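Side-chain contacts in 3-deoxy-d-manno-octulosonic-acid transferase (Acinetobacter baumannii, PDB 4BFC), which probably transfers Kdo from CMP-Kdo to a lipid A precursor in lipopolysaccharide synthesis, here represented by its C-terminal CMP-Kdo-binding domain: residues 31-36 with 122-127; 43-48 with 194-199; 149-154 with 177-182. All coordinates share one frame; numbering follows the deposited sequence.

Interaction 1 of 3, residues 31-36 with 122-127; sequences AQLHQQ and LWLWYA
The backbone O of W125 is hydrogen-bonded by the side-chain OG of S129, and the same tryptophan lends its ring to an apolar contact with L33. The contact packs helix 24-36 against helix 122-128 in a Rossmann-like domain, whose central parallel sheet is flanked by helices. No hydrogen bond joins the two segments. They meet instead through L33, L124 and W125. The backbones stay well apart, with L33 CA and L124 CA 9.4 Å from each other.

L33 does the reaching. Its CG stands anti to the carbonyl carbon, and CD1 continues the extended chain (chi2 -178°) toward the other helix. CD2 turns away from L124. CD1 meets the end of L124 between its two methyls, 4.0 Å from L124 CD2 and equally close to L124 CD1. The two leucine side chains cross at about a right angle, and the one methyl of L33 sits against both branches of L124.

L124 is placed for this by a CG anti to its backbone N (chi1 173°). It also touches F26, Q29 and A30, which with L33 are spaced along one face of helix 24-36. R101, from a loop, adds a further neighbour to L124.

W125 starts out in a direction away from helix 24-36, but its ring bends back. L124 CG lies 3.9 Å above one ring face, displaced toward the rim. L33 CD1 approaches the same ring obliquely and more loosely, 4.5 Å from W125 CZ3.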
ATOM      1  N   ALA A  31       4.279 -22.047 -20.936  1.00 37.83           N
ATOM      2  CA  ALA A  31       4.687 -23.154 -21.795  1.00 38.59           C
ATOM      3  C   ALA A  31       5.600 -22.705 -22.956  1.00 40.21           C
ATOM      4  O   ALA A  31       6.598 -23.375 -23.240  1.00 40.69           O
ATOM      5  CB  ALA A  31       3.463 -23.936 -22.277  1.00 40.05           C
ATOM      6  N   GLN A  32       5.323 -21.556 -23.570  1.00 41.49           N
ATOM      7  CA  GLN A  32       6.179 -21.010 -24.636  1.00 39.61           C
ATOM      8  C   GLN A  32       7.564 -20.651 -24.111  1.00 41.35           C
ATOM      9  O   GLN A  32       8.591 -20.934 -24.757  1.00 39.56           O
ATOM     10  CB  GLN A  32       5.542 -19.787 -25.299  1.00 47.85           C
ATOM     11  CG  GLN A  32       4.357 -20.106 -26.194  1.00 52.56           C
ATOM     12  CD  GLN A  32       3.626 -18.858 -26.654  1.00 60.90           C
ATOM     13  OE1 GLN A  32       3.034 -18.139 -25.842  1.00 65.07           O
ATOM     14  NE2 GLN A  32       3.651 -18.598 -27.965  1.00 63.37           N
ATOM     15  N   LEU A  33       7.603 -20.041 -22.928  1.00 32.05           N
ATOM     16  CA  LEU A  33       8.857 -19.578 -22.375  1.00 28.35           C
ATOM     17  C   LEU A  33       9.681 -20.740 -21.798  1.00 26.06           C
ATOM     18  O   LEU A  33      10.903 -20.691 -21.843  1.00 28.41           O
ATOM     19  CB  LEU A  33       8.611 -18.519 -21.302  1.00 25.82           C
ATOM     20  CG  LEU A  33       8.055 -17.153 -21.692  1.00 26.70           C
ATOM     21  CD1 LEU A  33       7.979 -16.331 -20.417  1.00 24.57           C
ATOM     22  CD2 LEU A  33       8.978 -16.369 -22.642  1.00 24.90           C
ATOM     23  N   HIS A  34       9.015 -21.723 -21.223  1.00 26.68           N
ATOM     24  CA  HIS A  34       9.680 -22.935 -20.732  1.00 28.73           C
ATOM     25  C   HIS A  34      10.483 -23.562 -21.847  1.00 32.34           C
ATOM     26  O   HIS A  34      11.608 -24.058 -21.631  1.00 31.36           O
ATOM     27  CB  HIS A  34       8.645 -23.949 -20.276  1.00 29.89           C
ATOM     28  CG  HIS A  34       9.253 -25.192 -19.662  1.00 29.13           C
ATOM     29  ND1 HIS A  34       9.653 -26.259 -20.406  1.00 33.39           N
ATOM     30  CD2 HIS A  34       9.530 -25.505 -18.340  1.00 32.94           C
ATOM     31  CE1 HIS A  34      10.171 -27.192 -19.584  1.00 36.52           C
ATOM     32  NE2 HIS A  34      10.087 -26.731 -18.324  1.00 35.31           N
ATOM     33  N   GLN A  35       9.893 -23.564 -23.036  1.00 35.46           N
ATOM     34  CA  GLN A  35      10.578 -24.075 -24.235  1.00 41.14           C
ATOM     35  C   GLN A  35      11.708 -23.155 -24.756  1.00 40.56           C
ATOM     36  O   GLN A  35      12.831 -23.611 -24.976  1.00 34.31           O
ATOM     37  CB  GLN A  35       9.550 -24.303 -25.335  1.00 43.98           C
ATOM     38  CG  GLN A  35       9.960 -25.273 -26.428  1.00 51.95           C
ATOM     39  CD  GLN A  35       8.774 -25.644 -27.312  1.00 58.33           C
ATOM     40  OE1 GLN A  35       8.452 -26.826 -27.490  1.00 66.28           O
ATOM     41  NE2 GLN A  35       8.102 -24.629 -27.854  1.00 65.60           N
ATOM     42  N   GLN A  36      11.418 -21.866 -24.972  1.00 36.73           N
ATOM     43  CA  GLN A  36      12.415 -20.936 -25.523  1.00 39.65           C
ATOM     44  C   GLN A  36      13.593 -20.631 -24.629  1.00 36.93           C
ATOM     45  O   GLN A  36      14.639 -20.172 -25.101  1.00 40.36           O
ATOM     46  CB  GLN A  36      11.774 -19.610 -25.829  1.00 45.12           C
ATOM     47  CG  GLN A  36      11.070 -19.540 -27.153  1.00 49.73           C
ATOM     48  CD  GLN A  36      10.561 -18.149 -27.386  1.00 56.45           C
ATOM     49  OE1 GLN A  36       9.350 -17.915 -27.372  1.00 55.98           O
ATOM     50  NE2 GLN A  36      11.484 -17.201 -27.567  1.00 52.87           N
ATOM     51  N   LEU A 122       2.829 -11.955 -12.147  1.00 25.65           N
ATOM     52  CA  LEU A 122       3.061 -12.954 -11.092  1.00 28.45           C
ATOM     53  C   LEU A 122       2.636 -14.402 -11.444  1.00 27.37           C
ATOM     54  O   LEU A 122       3.390 -15.380 -11.136  1.00 25.97           O
ATOM     55  CB  LEU A 122       2.438 -12.451  -9.768  1.00 32.58           C
ATOM     56  CG  LEU A 122       2.927 -13.178  -8.529  1.00 28.44           C
ATOM     57  CD1 LEU A 122       4.452 -13.219  -8.364  1.00 30.51           C
ATOM     58  CD2 LEU A 122       2.169 -12.679  -7.309  1.00 32.78           C
ATOM     59  N   TRP A 123       1.458 -14.608 -12.086  1.00 24.85           N
ATOM     60  CA  TRP A 123       0.989 -15.922 -12.505  1.00 28.49           C
ATOM     61  C   TRP A 123       1.947 -16.598 -13.465  1.00 24.39           C
ATOM     62  O   TRP A 123       2.167 -17.776 -13.370  1.00 22.84           O
ATOM     63  CB  TRP A 123      -0.410 -15.865 -13.124  1.00 32.03           C
ATOM     64  CG  TRP A 123      -1.456 -15.886 -12.045  1.00 36.34           C
ATOM     65  CD1 TRP A 123      -1.625 -14.952 -11.026  1.00 41.98           C
ATOM     66  CD2 TRP A 123      -2.462 -16.942 -11.774  1.00 41.49           C
ATOM     67  NE1 TRP A 123      -2.663 -15.316 -10.198  1.00 42.15           N
ATOM     68  CE2 TRP A 123      -3.206 -16.497 -10.585  1.00 43.76           C
ATOM     69  CE3 TRP A 123      -2.818 -18.148 -12.381  1.00 45.58           C
ATOM     70  CZ2 TRP A 123      -4.256 -17.248 -10.045  1.00 45.95           C
ATOM     71  CZ3 TRP A 123      -3.875 -18.898 -11.819  1.00 48.58           C
ATOM     72  CH2 TRP A 123      -4.574 -18.450 -10.680  1.00 46.67           C
ATOM     73  N   LEU A 124       2.517 -15.829 -14.392  1.00 24.90           N
ATOM     74  CA  LEU A 124       3.479 -16.420 -15.308  1.00 22.68           C
ATOM     75  C   LEU A 124       4.661 -17.054 -14.527  1.00 23.26           C
ATOM     76  O   LEU A 124       5.048 -18.184 -14.848  1.00 22.75           O
ATOM     77  CB  LEU A 124       4.007 -15.356 -16.297  1.00 25.00           C
ATOM     78  CG  LEU A 124       5.143 -15.591 -17.306  1.00 25.03           C
ATOM     79  CD1 LEU A 124       4.759 -16.800 -18.116  1.00 26.59           C
ATOM     80  CD2 LEU A 124       5.377 -14.331 -18.189  1.00 23.44           C
ATOM     81  N   TRP A 125       5.229 -16.287 -13.585  1.00 21.35           N
ATOM     82  CA  TRP A 125       6.420 -16.745 -12.817  1.00 21.56           C
ATOM     83  C   TRP A 125       6.060 -17.939 -11.975  1.00 20.87           C
ATOM     84  O   TRP A 125       6.774 -18.919 -11.987  1.00 21.70           O
ATOM     85  CB  TRP A 125       7.034 -15.637 -11.998  1.00 23.45           C
ATOM     86  CG  TRP A 125       7.208 -14.394 -12.862  1.00 22.17           C
ATOM     87  CD1 TRP A 125       6.675 -13.152 -12.632  1.00 24.64           C
ATOM     88  CD2 TRP A 125       7.814 -14.325 -14.193  1.00 24.87           C
ATOM     89  NE1 TRP A 125       6.931 -12.299 -13.682  1.00 24.16           N
ATOM     90  CE2 TRP A 125       7.616 -12.944 -14.656  1.00 24.13           C
ATOM     91  CE3 TRP A 125       8.458 -15.233 -15.022  1.00 23.40           C
ATOM     92  CZ2 TRP A 125       8.065 -12.521 -15.875  1.00 24.20           C
ATOM     93  CZ3 TRP A 125       8.872 -14.799 -16.297  1.00 22.15           C
ATOM     94  CH2 TRP A 125       8.727 -13.458 -16.677  1.00 22.90           C
ATOM     95  N   TYR A 126       4.961 -17.868 -11.215  1.00 21.02           N
ATOM     96  CA  TYR A 126       4.547 -19.125 -10.491  1.00 22.27           C
ATOM     97  C   TYR A 126       4.389 -20.340 -11.443  1.00 23.95           C
ATOM     98  O   TYR A 126       4.788 -21.440 -11.131  1.00 22.91           O
ATOM     99  CB  TYR A 126       3.169 -18.926  -9.832  1.00 22.62           C
ATOM    100  CG  TYR A 126       3.136 -18.049  -8.624  1.00 21.54           C
ATOM    101  CD1 TYR A 126       4.119 -18.198  -7.637  1.00 20.28           C
ATOM    102  CD2 TYR A 126       2.113 -17.091  -8.428  1.00 20.79           C
ATOM    103  CE1 TYR A 126       4.110 -17.434  -6.494  1.00 22.41           C
ATOM    104  CE2 TYR A 126       2.099 -16.321  -7.262  1.00 19.30           C
ATOM    105  CZ  TYR A 126       3.085 -16.501  -6.313  1.00 22.55           C
ATOM    106  OH  TYR A 126       3.074 -15.780  -5.173  1.00 22.47           O
ATOM    107  N   ALA A 127       3.838 -20.125 -12.639  1.00 22.48           N
ATOM    108  CA  ALA A 127       3.640 -21.241 -13.575  1.00 23.77           C
ATOM    109  C   ALA A 127       4.995 -21.819 -14.084  1.00 24.84           C
ATOM    110  O   ALA A 127       5.055 -22.937 -14.603  1.00 29.04           O
ATOM    111  CB  ALA A 127       2.778 -20.808 -14.754  1.00 22.69           C
TER

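Interaction 2 of 3, residues 43-48 with 194-199; sequences QVVTIA and ACLAEP
Strand 43-50 passes the last turn of helix 185-197 at moderate range, with Q43 CA and L196 CA 7.8 Å apart. The strand is central in the parallel sheet of a Rossmann-like domain, and the helix is one of those covering a sheet face. Q43 and V45 both direct their side chains toward the helix, while V44 between them points away.

L196 is the sole residue of its segment to touch the strand. With CG beside the backbone N (chi1 -71°), it sends its methyls to the sheet. V45 CG1 packs 4.1 Å from L196 CD1, the valine side chain nearly perpendicular to the leucine. W192, one turn earlier on the helix, also covers V45.

Q43 extends its chain past L196 and brings a polar amide to an apolar neighbour. There is no hydrogen bond between them. Two conformations of Q43 are deposited, so the fine detail is doubtful. In the one described, the leucine lies over one face of the Q43 amide. L196 CD1 is 4.0 Å from Q43 OE1, and L196 CB, above the same face, is 3.7 Å from Q43 NE2.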
ATOM      1  N   GLN A  43      16.411 -25.732 -12.444  1.00 19.96           N
ATOM      2  CA  GLN A  43      15.512 -25.786 -11.265  0.70 18.16           C
ATOM      3  C   GLN A  43      15.178 -24.338 -10.894  1.00 19.11           C
ATOM      4  O   GLN A  43      16.039 -23.594 -10.435  1.00 20.25           O
ATOM      5  CB  GLN A  43      16.157 -26.484 -10.097  0.70 23.64           C
ATOM      6  CG  GLN A  43      16.336 -27.948 -10.354  0.70 22.46           C
ATOM      7  CD  GLN A  43      17.125 -28.610  -9.238  0.70 28.01           C
ATOM      8  OE1 GLN A  43      18.149 -28.095  -8.766  0.70 26.62           O
ATOM      9  NE2 GLN A  43      16.618 -29.733  -8.780  0.70 26.93           N
ATOM     10  N   VAL A  44      13.895 -23.996 -11.123  1.00 21.14           N
ATOM     11  CA  VAL A  44      13.445 -22.595 -10.941  1.00 18.57           C
ATOM     12  C   VAL A  44      12.826 -22.414  -9.546  1.00 18.06           C
ATOM     13  O   VAL A  44      11.824 -23.121  -9.216  1.00 19.08           O
ATOM     14  CB  VAL A  44      12.381 -22.239 -11.974  1.00 20.09           C
ATOM     15  CG1 VAL A  44      11.924 -20.780 -11.770  1.00 18.35           C
ATOM     16  CG2 VAL A  44      13.039 -22.407 -13.367  1.00 21.54           C
ATOM     17  N   VAL A  45      13.461 -21.544  -8.763  1.00 16.76           N
ATOM     18  CA  VAL A  45      12.978 -21.213  -7.399  1.00 18.33           C
ATOM     19  C   VAL A  45      12.534 -19.748  -7.436  1.00 17.24           C
ATOM     20  O   VAL A  45      13.304 -18.906  -7.953  1.00 20.27           O
ATOM     21  CB  VAL A  45      14.052 -21.519  -6.316  1.00 20.65           C
ATOM     22  CG1 VAL A  45      14.549 -22.970  -6.499  1.00 23.29           C
ATOM     23  CG2 VAL A  45      15.272 -20.596  -6.306  1.00 22.40           C
ATOM     24  N   THR A  46      11.382 -19.464  -6.827  1.00 17.79           N
ATOM     25  CA  THR A  46      10.862 -18.084  -6.988  1.00 18.52           C
ATOM     26  C   THR A  46      10.602 -17.405  -5.636  1.00 17.38           C
ATOM     27  O   THR A  46       9.950 -18.043  -4.727  1.00 18.75           O
ATOM     28  CB  THR A  46       9.598 -18.204  -7.837  1.00 18.83           C
ATOM     29  OG1 THR A  46       9.983 -18.575  -9.156  1.00 20.77           O
ATOM     30  CG2 THR A  46       8.774 -16.872  -7.944  1.00 20.70           C
ATOM     31  N   ILE A  47      11.036 -16.167  -5.434  1.00 16.43           N
ATOM     32  CA  ILE A  47      10.637 -15.418  -4.279  1.00 15.53           C
ATOM     33  C   ILE A  47       9.657 -14.332  -4.788  1.00 16.08           C
ATOM     34  O   ILE A  47      10.005 -13.522  -5.648  1.00 17.96           O
ATOM     35  CB  ILE A  47      11.745 -14.782  -3.427  1.00 17.90           C
ATOM     36  CG1 ILE A  47      12.592 -13.790  -4.256  1.00 17.11           C
ATOM     37  CG2 ILE A  47      12.669 -15.876  -2.867  1.00 20.92           C
ATOM     38  CD1 ILE A  47      13.804 -13.196  -3.540  1.00 21.59           C
ATOM     39  N   ALA A  48       8.456 -14.414  -4.276  1.00 16.48           N
ATOM     40  CA  ALA A  48       7.311 -13.676  -4.872  1.00 16.34           C
ATOM     41  C   ALA A  48       6.733 -12.711  -3.895  1.00 17.37           C
ATOM     42  O   ALA A  48       6.595 -13.008  -2.704  1.00 16.52           O
ATOM     43  CB  ALA A  48       6.245 -14.668  -5.325  1.00 18.30           C
ATOM     44  N   ALA A 194      15.621 -29.282  -0.080  1.00 23.17           N
ATOM     45  CA  ALA A 194      14.996 -30.562   0.259  1.00 24.84           C
ATOM     46  C   ALA A 194      13.864 -30.899  -0.692  1.00 23.02           C
ATOM     47  O   ALA A 194      13.834 -31.965  -1.249  1.00 25.33           O
ATOM     48  CB  ALA A 194      14.527 -30.547   1.692  1.00 25.46           C
ATOM     49  N   CYS A 195      12.963 -29.932  -0.981  1.00 25.44           N
ATOM     50  CA  CYS A 195      11.868 -30.213  -1.921  1.00 24.20           C
ATOM     51  C   CYS A 195      12.370 -30.647  -3.294  1.00 24.96           C
ATOM     52  O   CYS A 195      11.835 -31.563  -3.943  1.00 24.81           O
ATOM     53  CB  CYS A 195      10.989 -28.961  -2.110  1.00 29.26           C
ATOM     54  SG  CYS A 195       9.951 -28.530  -0.695  1.00 30.24           S
ATOM     55  N   LEU A 196      13.426 -30.011  -3.731  1.00 21.43           N
ATOM     56  CA  LEU A 196      13.913 -30.268  -5.070  1.00 21.93           C
ATOM     57  C   LEU A 196      14.525 -31.645  -5.100  1.00 23.33           C
ATOM     58  O   LEU A 196      14.499 -32.271  -6.135  1.00 25.41           O
ATOM     59  CB  LEU A 196      14.933 -29.218  -5.481  1.00 22.32           C
ATOM     60  CG  LEU A 196      14.441 -27.791  -5.764  1.00 21.67           C
ATOM     61  CD1 LEU A 196      15.644 -26.863  -5.879  1.00 20.73           C
ATOM     62  CD2 LEU A 196      13.518 -27.837  -7.006  1.00 21.79           C
ATOM     63  N   ALA A 197      15.044 -32.087  -3.949  1.00 21.43           N
ATOM     64  CA  ALA A 197      15.607 -33.463  -3.874  1.00 23.36           C
ATOM     65  C   ALA A 197      14.603 -34.549  -3.582  1.00 26.25           C
ATOM     66  O   ALA A 197      14.997 -35.737  -3.560  1.00 24.80           O
ATOM     67  CB  ALA A 197      16.689 -33.485  -2.801  1.00 22.28           C
ATOM     68  N   GLU A 198      13.334 -34.214  -3.348  1.00 24.78           N
ATOM     69  CA  GLU A 198      12.326 -35.140  -2.795  1.00 22.96           C
ATOM     70  C   GLU A 198      11.034 -35.068  -3.632  1.00 26.01           C
ATOM     71  O   GLU A 198      10.030 -34.535  -3.176  1.00 27.47           O
ATOM     72  CB  GLU A 198      12.033 -34.809  -1.319  1.00 21.35           C
ATOM     73  CG  GLU A 198      13.285 -34.931  -0.435  1.00 24.83           C
ATOM     74  CD  GLU A 198      13.040 -34.691   1.031  1.00 29.37           C
ATOM     75  OE1 GLU A 198      11.867 -34.610   1.446  1.00 37.25           O
ATOM     76  OE2 GLU A 198      14.029 -34.592   1.808  1.00 30.33           O
ATOM     77  N   PRO A 199      11.059 -35.640  -4.851  1.00 27.81           N
ATOM     78  CA  PRO A 199       9.886 -35.683  -5.734  1.00 29.61           C
ATOM     79  C   PRO A 199       8.681 -36.305  -5.035  1.00 34.00           C
ATOM     80  O   PRO A 199       7.570 -35.770  -5.165  1.00 33.99           O
ATOM     81  CB  PRO A 199      10.373 -36.506  -6.928  1.00 32.21           C
ATOM     82  CG  PRO A 199      11.845 -36.368  -6.903  1.00 35.97           C
ATOM     83  CD  PRO A 199      12.203 -36.334  -5.453  1.00 30.66           C
TER

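Interaction 3 of 3, residues 149-154 with 177-182; sequences EPMVLN and NAVLIA
M151 packs closely against A178 and V179, and the contact is confined to these three buried residues; beyond it, N154 and N177 lie in exposed turns. The contact joins helix 148-152 to the loop that leads into edge strand 180-181 of the parallel sheet. After helix 148-152 the chain forms a beta-alpha-beta crossover of a Rossmann-like domain: strand 157-159, helix 167-175, strand 180-181. The contact lies toward its far end.

The tight part centres on one methyl group. M151 CE comes within 3.4 Å of the backbone A178 O and within 3.6 Å of V179 CB. V179 CG2 is nearly as close, at 3.7 Å from M151 CE. M151 SD stands a little farther back, 3.8 Å from A178 O. The methionine chain is bent at its second torsion (chi2 -71°) and then runs straight to the methyl, which brings CE to the turn leading into the strand. M151 is deposited in two conformations, so the exact distances, including the short approach of CE to A178 O, are doubtful. No hydrogen bond crosses the contact.

M151 has T157 beside it, and A209 and L213 of helix 199-214 also pack against it. Strand 180-181 is held by backbone hydrogen bonds from L180 to T157 and V159.

Away from M151, two helices end in exposed turns. N154 and N177 have positive phi, and each is the C-prime residue of a Schellman motif. N154 N bonds to M151 O at 3.1 Å, closing helix 148-152. N177 does the same for helix 167-175, just before A178.

The side chain of V179 stands roughly square to that of M151. CG2, anti to the backbone N, faces the methionine methyl, while CG1 turns away from it.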
ATOM      1  N   GLU A 149      -2.618 -18.432  -5.000  1.00 26.70           N
ATOM      2  CA  GLU A 149      -2.202 -18.415  -6.389  1.00 30.32           C
ATOM      3  C   GLU A 149      -1.156 -19.523  -6.711  1.00 26.37           C
ATOM      4  O   GLU A 149      -1.420 -20.394  -7.550  1.00 25.87           O
ATOM      5  CB  GLU A 149      -1.739 -17.002  -6.765  1.00 30.38           C
ATOM      6  CG  GLU A 149      -2.806 -15.935  -6.506  1.00 35.85           C
ATOM      7  CD  GLU A 149      -2.376 -14.507  -6.821  1.00 39.62           C
ATOM      8  OE1 GLU A 149      -1.269 -14.070  -6.425  1.00 35.30           O
ATOM      9  OE2 GLU A 149      -3.165 -13.797  -7.488  1.00 45.47           O
ATOM     10  N   PRO A 150      -0.021 -19.585  -5.955  1.00 24.67           N
ATOM     11  CA  PRO A 150       0.868 -20.741  -6.220  1.00 24.76           C
ATOM     12  C   PRO A 150       0.277 -22.109  -5.937  1.00 25.58           C
ATOM     13  O   PRO A 150       0.600 -23.052  -6.645  1.00 28.33           O
ATOM     14  CB  PRO A 150       2.143 -20.442  -5.366  1.00 22.87           C
ATOM     15  CG  PRO A 150       1.657 -19.517  -4.301  1.00 25.97           C
ATOM     16  CD  PRO A 150       0.563 -18.689  -4.946  1.00 23.65           C
ATOM     17  N   MET A 151      -0.637 -22.220  -4.971  1.00 23.14           N
ATOM     18  CA  MET A 151      -1.265 -23.484  -4.587  0.70 23.62           C
ATOM     19  C   MET A 151      -2.071 -24.030  -5.762  1.00 23.83           C
ATOM     20  O   MET A 151      -2.061 -25.211  -6.081  1.00 25.95           O
ATOM     21  CB  MET A 151      -2.230 -23.235  -3.413  0.70 25.34           C
ATOM     22  CG  MET A 151      -1.616 -22.959  -2.040  0.70 29.13           C
ATOM     23  SD  MET A 151      -0.843 -24.400  -1.255  0.70 30.00           S
ATOM     24  CE  MET A 151      -0.090 -23.684   0.173  0.70 27.00           C
ATOM     25  N   VAL A 152      -2.795 -23.121  -6.391  1.00 27.77           N
ATOM     26  CA  VAL A 152      -3.689 -23.480  -7.498  1.00 28.33           C
ATOM     27  C   VAL A 152      -2.843 -23.932  -8.689  1.00 30.82           C
ATOM     28  O   VAL A 152      -3.241 -24.811  -9.432  1.00 28.60           O
ATOM     29  CB  VAL A 152      -4.548 -22.213  -7.832  1.00 28.84           C
ATOM     30  CG1 VAL A 152      -5.136 -22.205  -9.242  1.00 35.20           C
ATOM     31  CG2 VAL A 152      -5.638 -22.009  -6.780  1.00 31.20           C
ATOM     32  N   LEU A 153      -1.641 -23.372  -8.822  1.00 26.06           N
ATOM     33  CA  LEU A 153      -0.733 -23.761  -9.918  1.00 26.92           C
ATOM     34  C   LEU A 153       0.211 -24.897  -9.582  1.00 28.34           C
ATOM     35  O   LEU A 153       1.167 -25.204 -10.339  1.00 28.74           O
ATOM     36  CB  LEU A 153       0.026 -22.549 -10.469  1.00 29.23           C
ATOM     37  CG  LEU A 153      -0.748 -21.403 -11.117  1.00 31.36           C
ATOM     38  CD1 LEU A 153       0.144 -20.160 -11.169  1.00 31.24           C
ATOM     39  CD2 LEU A 153      -1.239 -21.756 -12.526  1.00 36.67           C
ATOM     40  N   ASN A 154      -0.074 -25.583  -8.471  1.00 26.61           N
ATOM     41  CA  ASN A 154       0.629 -26.778  -8.086  1.00 28.21           C
ATOM     42  C   ASN A 154       2.104 -26.583  -7.701  1.00 24.06           C
ATOM     43  O   ASN A 154       2.912 -27.506  -7.780  1.00 27.35           O
ATOM     44  CB  ASN A 154       0.436 -27.883  -9.166  1.00 31.65           C
ATOM     45  CG  ASN A 154      -1.041 -28.202  -9.387  1.00 41.68           C
ATOM     46  OD1 ASN A 154      -1.711 -28.647  -8.468  1.00 43.26           O
ATOM     47  ND2 ASN A 154      -1.562 -27.915 -10.588  1.00 46.11           N
ATOM     48  N   ASN A 177      -0.997 -30.162   6.291  1.00 29.83           N
ATOM     49  CA  ASN A 177       0.417 -30.319   5.849  1.00 29.89           C
ATOM     50  C   ASN A 177       0.579 -29.943   4.383  1.00 30.60           C
ATOM     51  O   ASN A 177       1.132 -30.671   3.572  1.00 33.47           O
ATOM     52  CB  ASN A 177       0.910 -31.767   6.152  1.00 30.63           C
ATOM     53  CG  ASN A 177       0.912 -32.052   7.644  1.00 32.91           C
ATOM     54  OD1 ASN A 177       1.560 -31.344   8.423  1.00 39.65           O
ATOM     55  ND2 ASN A 177       0.149 -33.040   8.057  1.00 38.76           N
ATOM     56  N   ALA A 178       0.064 -28.757   4.056  1.00 28.46           N
ATOM     57  CA  ALA A 178      -0.119 -28.403   2.676  1.00 27.01           C
ATOM     58  C   ALA A 178       0.716 -27.164   2.282  1.00 24.65           C
ATOM     59  O   ALA A 178       0.781 -26.859   1.096  1.00 25.71           O
ATOM     60  CB  ALA A 178      -1.587 -28.184   2.389  1.00 26.83           C
ATOM     61  N   VAL A 179       1.410 -26.585   3.265  1.00 24.82           N
ATOM     62  CA  VAL A 179       2.240 -25.373   3.121  1.00 23.66           C
ATOM     63  C   VAL A 179       3.409 -25.476   4.106  1.00 26.14           C
ATOM     64  O   VAL A 179       3.277 -26.042   5.224  1.00 30.56           O
ATOM     65  CB  VAL A 179       1.432 -24.087   3.398  1.00 21.13           C
ATOM     66  CG1 VAL A 179       1.084 -23.929   4.879  1.00 22.81           C
ATOM     67  CG2 VAL A 179       2.225 -22.852   2.901  1.00 23.03           C
ATOM     68  N   LEU A 180       4.559 -25.000   3.694  1.00 22.95           N
ATOM     69  CA  LEU A 180       5.748 -25.061   4.500  1.00 22.43           C
ATOM     70  C   LEU A 180       6.054 -23.741   5.174  1.00 24.68           C
ATOM     71  O   LEU A 180       6.116 -22.656   4.556  1.00 24.57           O
ATOM     72  CB  LEU A 180       6.962 -25.560   3.676  1.00 26.73           C
ATOM     73  CG  LEU A 180       6.637 -26.947   3.045  1.00 32.38           C
ATOM     74  CD1 LEU A 180       7.523 -27.187   1.838  1.00 31.77           C
ATOM     75  CD2 LEU A 180       6.869 -28.041   4.045  1.00 33.21           C
ATOM     76  N   ILE A 181       6.234 -23.794   6.483  1.00 25.70           N
ATOM     77  CA  ILE A 181       6.592 -22.602   7.214  1.00 23.04           C
ATOM     78  C   ILE A 181       8.096 -22.494   7.556  1.00 26.87           C
ATOM     79  O   ILE A 181       8.714 -23.376   8.224  1.00 28.01           O
ATOM     80  CB  ILE A 181       5.720 -22.478   8.511  1.00 21.33           C
ATOM     81  CG1 ILE A 181       4.255 -22.706   8.157  1.00 22.61           C
ATOM     82  CG2 ILE A 181       6.011 -21.168   9.202  1.00 25.28           C
ATOM     83  CD1 ILE A 181       3.597 -21.537   7.410  1.00 26.46           C
ATOM     84  N   ALA A 182       8.726 -21.463   7.020  1.00 24.56           N
ATOM     85  CA  ALA A 182      10.108 -21.114   7.360  1.00 25.22           C
ATOM     86  C   ALA A 182      10.285 -20.140   8.503  1.00 26.07           C
ATOM     87  O   ALA A 182       9.708 -19.059   8.524  1.00 25.48           O
ATOM     88  CB  ALA A 182      10.903 -20.624   6.153  1.00 26.24           C
TER

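How the interactions relate
Interaction 1 joins two helices. Interaction 2 joins strand 43-50 to helix 185-197. Interaction 3 joins helix 148-152 to the loop before strand 180-181. Helix 122-128 links interaction 1 to both others. Its Y126 OH lies 3.4 Å from A48 CB of interaction 2. Its W123 NE1 lies 3.1 Å from E149 OE2 of interaction 3, a probable hydrogen bond. Interactions 2 and 3 are closest, with centres about 12 Å apart, and meet where C195 SG lies 3.8 Å from L180 CD1. Interactions 1 and 3 are about 18 Å apart, centre to centre. The domain binds CMP-Kdo, but none of the contacts includes a ligand, and their relation to that site is not established.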